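Local coordinates for SOXA (Paracoccus denitrificans, PDB 2C1D), which forms, with its partner SoxX, a heme enzyme that couples thiosulfate to the SoxYZ sulfur carrier and passes the electrons to cytochrome c, at residues Val114-Cys117 with Val118-Met122; Leu143-Arg146 with Gly147-Val150. All blocks are in the same frame, centred on the assembly; numbering follows the deposited sequence.

Overall arrangement
Both interactions are local and lie in series along the chain. Interaction 1, in helix 110-122, carries Cys117, an axial ligand of the iron of heme c #1. Interaction 2 consists of two overlapping beta turns (Leu143-Arg146 and Ser145-Met148) after helix 132-143. The centres of interactions 1 and 2 are about 24 Å apart and their nearest atoms about 11 Å, so they do not touch. Helix 132-143 links them: Val114 packs along it on Met134, Leu138 and Ile141, and the chain leaves it near Leu143. The side chain of Gln144 stays about 9 Å from the same heme. The active-site cysteine, Cys225, is an axial ligand of the other heme, heme c #2.

Interaction 1 of 2, residues Val114-Cys117 with Val118-Met122; sequences VNAC and VTERM. With HEC (heme c), chain I.
Cys117 O accepts the amide of Arg121, four residues on, with Arg121 N 2.9 Å from Cys117 O, and both side chains are turned to the heme. Followed outward, CB of Arg121 lies 3.6 Å from HEC CBC, and CG stays near that same substituent. CD of Arg121 then settles over the porphyrin rim, 3.3 Å from HEC C4C, and NE passes above the CHD bridge. The guanidinium lays one face on the pyrrole edge, with HEC C2D 3.5 Å above its plane and over its centre, while NH2 ends by the methyl CMD. Because chi2 and chi3 are extended (-177° and 171°), the chain spans this edge of the macrocycle; NH1 comes near Cys117 SG, a weak and doubtful hydrogen bond. That sulfur binds the iron, Cys117 SG to HEC FE being 2.2 Å, and His84 supplies the other axial ligand. On another flank, Met122 sets SD 3.6 Å from HEC CBB.

The backbone beneath is helical but widens into a pi-type turn: Cys117 O also takes, weakly, the amide of Met122. Two residues earlier, Asn115 O accepts both the amide and the hydroxyl of Thr119, the latter with OG1 2.8 Å from Asn115 O, since chi1 of 58° turns the hydroxyl toward the preceding turn. Val114 CG1 and Val118 CG2 are 4.1 Å apart, and Val114 also packs on Met134, Leu138 and Ile141 of helix 132-143. Asn115 lies alongside Val118, and its OD1 accepts the amide of Trp127. Cysteine opposite histidine is the axial pair of this SoxA heme, with an arginine lying over the macrocycle on the cysteine side.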
loop_
_atom_site.group_PDB
_atom_site.type_symbol
_atom_site.label_atom_id
_atom_site.label_comp_id
_atom_site.label_asym_id
_atom_site.label_seq_id
_atom_site.Cartn_x
_atom_site.Cartn_y
_atom_site.Cartn_z
ATOM N N VAL A 114 16.800 9.647 14.249
ATOM C CA VAL A 114 16.237 9.866 15.571
ATOM C C VAL A 114 16.896 8.859 16.523
ATOM O O VAL A 114 17.411 9.243 17.548
ATOM C CB VAL A 114 14.687 9.745 15.576
ATOM C CG1 VAL A 114 14.149 9.817 16.965
ATOM C CG2 VAL A 114 14.054 10.857 14.699
ATOM N N ASN A 115 16.945 7.591 16.152
ATOM C CA ASN A 115 17.534 6.599 17.062
ATOM C C ASN A 115 19.058 6.719 17.273
ATOM O O ASN A 115 19.590 6.277 18.322
ATOM C CB ASN A 115 17.153 5.170 16.661
ATOM C CG ASN A 115 15.921 4.681 17.394
ATOM O OD1 ASN A 115 15.606 5.166 18.497
ATOM N ND2 ASN A 115 15.197 3.742 16.782
ATOM N N ALA A 116 19.769 7.289 16.318
ATOM C CA ALA A 116 21.196 7.527 16.542
ATOM C C ALA A 116 21.370 8.500 17.725
ATOM O O ALA A 116 22.204 8.279 18.615
ATOM C CB ALA A 116 21.900 8.034 15.281
ATOM N N CYS A 117 20.555 9.550 17.773
ATOM C CA CYS A 117 20.663 10.499 18.860
ATOM C C CYS A 117 20.145 9.901 20.157
ATOM O O CYS A 117 20.804 9.981 21.199
ATOM C CB CYS A 117 19.998 11.825 18.508
ATOM S SG CYS A 117 20.998 12.786 17.312
ATOM N N VAL A 118 18.983 9.264 20.087
ATOM C CA VAL A 118 18.412 8.586 21.263
ATOM C C VAL A 118 19.434 7.658 21.957
ATOM O O VAL A 118 19.586 7.726 23.178
ATOM C CB VAL A 118 17.144 7.788 20.886
ATOM C CG1 VAL A 118 16.608 6.991 22.070
ATOM C CG2 VAL A 118 16.069 8.697 20.365
ATOM N N THR A 119 20.129 6.814 21.200
ATOM C CA THR A 119 21.027 5.812 21.796
ATOM C C THR A 119 22.439 6.332 22.111
ATOM O O THR A 119 22.951 6.166 23.229
ATOM C CB THR A 119 21.139 4.544 20.924
ATOM O OG1 THR A 119 21.614 4.879 19.612
ATOM C CG2 THR A 119 19.747 3.894 20.711
ATOM N N GLU A 120 23.068 6.956 21.135
ATOM C CA GLU A 120 24.434 7.467 21.304
ATOM C C GLU A 120 24.541 8.724 22.161
ATOM O O GLU A 120 25.546 8.911 22.819
ATOM C CB GLU A 120 25.066 7.749 19.951
ATOM C CG GLU A 120 25.031 6.549 19.035
ATOM C CD GLU A 120 25.957 6.677 17.838
ATOM O OE1 GLU A 120 25.601 6.127 16.768
ATOM O OE2 GLU A 120 27.034 7.311 17.970
ATOM N N ARG A 121 23.525 9.587 22.155
ATOM C CA ARG A 121 23.664 10.899 22.779
ATOM C C ARG A 121 22.773 11.146 23.967
ATOM O O ARG A 121 22.983 12.117 24.702
ATOM C CB ARG A 121 23.430 11.995 21.754
ATOM C CG ARG A 121 24.426 11.949 20.653
ATOM C CD ARG A 121 24.271 13.051 19.650
ATOM N NE ARG A 121 25.406 13.053 18.741
ATOM C CZ ARG A 121 25.414 12.572 17.510
ATOM N NH1 ARG A 121 24.335 12.040 16.949
ATOM N NH2 ARG A 121 26.536 12.654 16.813
ATOM N N MET A 122 21.769 10.297 24.156
ATOM C CA MET A 122 20.901 10.437 25.309
ATOM C C MET A 122 20.928 9.219 26.213
ATOM O O MET A 122 20.242 9.210 27.242
ATOM C CB MET A 122 19.486 10.756 24.841
ATOM C CG MET A 122 19.455 12.005 23.977
ATOM S SD MET A 122 17.854 12.296 23.347
ATOM C CE MET A 122 17.077 13.164 24.751
HETATM FE FE HEC I . 20.365 14.899 17.221
HETATM C CHA HEC I . 21.831 14.676 14.049
HETATM C CHB HEC I . 17.344 14.486 15.847
HETATM C CHC HEC I . 19.078 14.796 20.348
HETATM C CHD HEC I . 23.348 16.071 18.462
HETATM N NA HEC I . 19.730 14.655 15.306
HETATM C C1A HEC I . 20.467 14.602 14.147
HETATM C C2A HEC I . 19.567 14.401 13.051
HETATM C C3A HEC I . 18.328 14.347 13.553
HETATM C C4A HEC I . 18.405 14.478 14.989
HETATM C CMA HEC I . 17.022 14.135 12.778
HETATM C CAA HEC I . 20.004 14.281 11.578
HETATM C CBA HEC I . 20.419 15.664 11.116
HETATM C CGA HEC I . 21.082 15.689 9.747
HETATM O O1A HEC I . 21.653 14.674 9.287
HETATM O O2A HEC I . 21.018 16.794 9.143
HETATM N NB HEC I . 18.518 14.711 17.967
HETATM C C1B HEC I . 17.396 14.446 17.216
HETATM C C2B HEC I . 16.325 14.098 18.140
HETATM C C3B HEC I . 16.800 14.192 19.387
HETATM C C4B HEC I . 18.200 14.584 19.300
HETATM C CMB HEC I . 14.877 13.774 17.718
HETATM C CAB HEC I . 16.011 13.912 20.708
HETATM C CBB HEC I . 15.441 12.667 20.705
HETATM N NC HEC I . 21.105 15.386 19.076
HETATM C C1C HEC I . 20.412 15.176 20.247
HETATM C C2C HEC I . 21.285 15.560 21.340
HETATM C C3C HEC I . 22.519 15.800 20.833
HETATM C C4C HEC I . 22.385 15.777 19.386
HETATM C CMC HEC I . 20.932 15.315 22.825
HETATM C CAC HEC I . 23.823 16.204 21.603
HETATM C CBC HEC I . 24.248 15.438 22.633
HETATM N ND HEC I . 22.281 15.308 16.367
HETATM C C1D HEC I . 23.368 15.732 17.127
HETATM C C2D HEC I . 24.554 15.738 16.294
HETATM C C3D HEC I . 24.094 15.280 14.921
HETATM C C4D HEC I . 22.665 15.047 15.059
HETATM C CMD HEC I . 25.998 16.116 16.674
HETATM C CAD HEC I . 24.949 15.102 13.656
HETATM C CBD HEC I . 24.997 16.401 12.912
HETATM C CGD HEC I . 25.711 16.244 11.571
HETATM O O1D HEC I . 26.312 17.251 11.090
HETATM O O2D HEC I . 25.652 15.134 10.998
#

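Interaction 2 of 2, residues Leu143-Arg146 with Gly147-Val150; sequences LQSR and GMAV
Ser145 and Met148 are joined by a backbone hydrogen bond, which closes a type II beta turn: Met148 N gives its hydrogen to Ser145 O at 2.9 Å, with an N-H...O angle of 156°. A type I turn from Leu143 to Arg146 comes just before, held by Arg146 N to Leu143 O at 3.2 Å, so the two turns overlap at Ser145 and Arg146. Gly147 takes the third position of the type II turn with phi at 87°, where a side chain would be pressed against the carbonyl oxygen of Arg146.

Van der Waals contacts follow the same closure. Met148 folds back over the turn, its CB 3.2 Å from Ser145 O and its SD 4.0 Å from Ser145 CB. With CG beside the backbone N (chi1 -64°) and the chain extended beyond it, the thioether runs along Ser145 and brings Met148 CE to 3.9 Å from Gln144 O. On the other side of the turns the Arg146 chain bends at chi3, and Leu143 CD1 sits over the centre of one face of its guanidinium, 3.2 Å above the plane.

Charged and polar ends look elsewhere: Arg146 NH2 forms a salt bridge with Asp53, and Ser145 OG a weak hydrogen bond with Ala95 N. Following helix 132-143, the turns redirect the chain toward helix 159-170. Leu143 packs on Met59 and Val62 of helix 59-70, Arg146 touches Val16 and Ile18 of strand 16-22, and the backbone of Gly147 and Met148 bonds with Val257 in the loop after helix 239-251.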
loop_
_atom_site.group_PDB
_atom_site.type_symbol
_atom_site.label_atom_id
_atom_site.label_comp_id
_atom_site.label_asym_id
_atom_site.label_seq_id
_atom_site.Cartn_x
_atom_site.Cartn_y
_atom_site.Cartn_z
ATOM N N LEU A 143 6.941 18.248 9.762
ATOM C CA LEU A 143 6.347 19.589 9.673
ATOM C C LEU A 143 7.348 20.700 9.331
ATOM O O LEU A 143 6.973 21.732 8.802
ATOM C CB LEU A 143 5.654 19.956 10.991
ATOM C CG LEU A 143 4.718 21.191 10.968
ATOM C CD1 LEU A 143 3.673 21.182 9.877
ATOM C CD2 LEU A 143 3.995 21.371 12.288
ATOM N N GLN A 144 8.620 20.490 9.649
ATOM C CA GLN A 144 9.663 21.484 9.406
ATOM C C GLN A 144 10.046 21.578 7.915
ATOM O O GLN A 144 10.822 22.444 7.522
ATOM C CB GLN A 144 10.878 21.192 10.289
ATOM C CG GLN A 144 10.552 20.899 11.797
ATOM C CD GLN A 144 9.627 21.916 12.450
ATOM O OE1 GLN A 144 8.648 21.554 13.131
ATOM N NE2 GLN A 144 9.933 23.164 12.273
ATOM N N SER A 145 9.473 20.717 7.088
ATOM C CA SER A 145 9.634 20.810 5.647
ATOM C C SER A 145 8.299 20.994 4.915
ATOM O O SER A 145 8.230 20.915 3.690
ATOM C CB SER A 145 10.319 19.546 5.131
ATOM O OG SER A 145 11.657 19.471 5.553
ATOM N N ARG A 146 7.221 21.231 5.640
ATOM C CA ARG A 146 5.911 21.360 4.967
ATOM C C ARG A 146 5.912 22.460 3.903
ATOM O O ARG A 146 6.420 23.586 4.124
ATOM C CB ARG A 146 4.789 21.562 5.990
ATOM C CG ARG A 146 3.401 21.778 5.394
ATOM C CD ARG A 146 2.290 21.648 6.381
ATOM N NE ARG A 146 2.268 22.752 7.343
ATOM C CZ ARG A 146 1.337 22.882 8.300
ATOM N NH1 ARG A 146 0.379 21.979 8.422
ATOM N NH2 ARG A 146 1.364 23.926 9.135
ATOM N N GLY A 147 5.375 22.123 2.731
ATOM C CA GLY A 147 5.381 23.019 1.592
ATOM C C GLY A 147 6.602 22.967 0.696
ATOM O O GLY A 147 6.572 23.478 -0.444
ATOM N N MET A 148 7.693 22.380 1.196
ATOM C CA MET A 148 8.871 22.188 0.390
ATOM C C MET A 148 8.667 21.031 -0.555
ATOM O O MET A 148 7.966 20.054 -0.233
ATOM C CB MET A 148 10.080 21.942 1.271
ATOM C CG MET A 148 10.414 23.156 2.144
ATOM S SD MET A 148 11.801 22.779 3.202
ATOM C CE MET A 148 11.862 24.149 4.225
ATOM N N ALA A 149 9.264 21.141 -1.736
ATOM C CA ALA A 149 9.181 20.078 -2.704
ATOM C C ALA A 149 10.001 18.873 -2.241
ATOM O O ALA A 149 11.164 19.013 -1.842
ATOM C CB ALA A 149 9.696 20.553 -4.041
ATOM N N VAL A 150 9.367 17.711 -2.243
ATOM C CA VAL A 150 10.068 16.432 -2.141
ATOM C C VAL A 150 11.126 16.433 -3.224
ATOM O O VAL A 150 10.859 16.732 -4.396
ATOM C CB VAL A 150 9.104 15.222 -2.361
ATOM C CG1 VAL A 150 9.876 13.898 -2.500
ATOM C CG2 VAL A 150 8.081 15.124 -1.246
#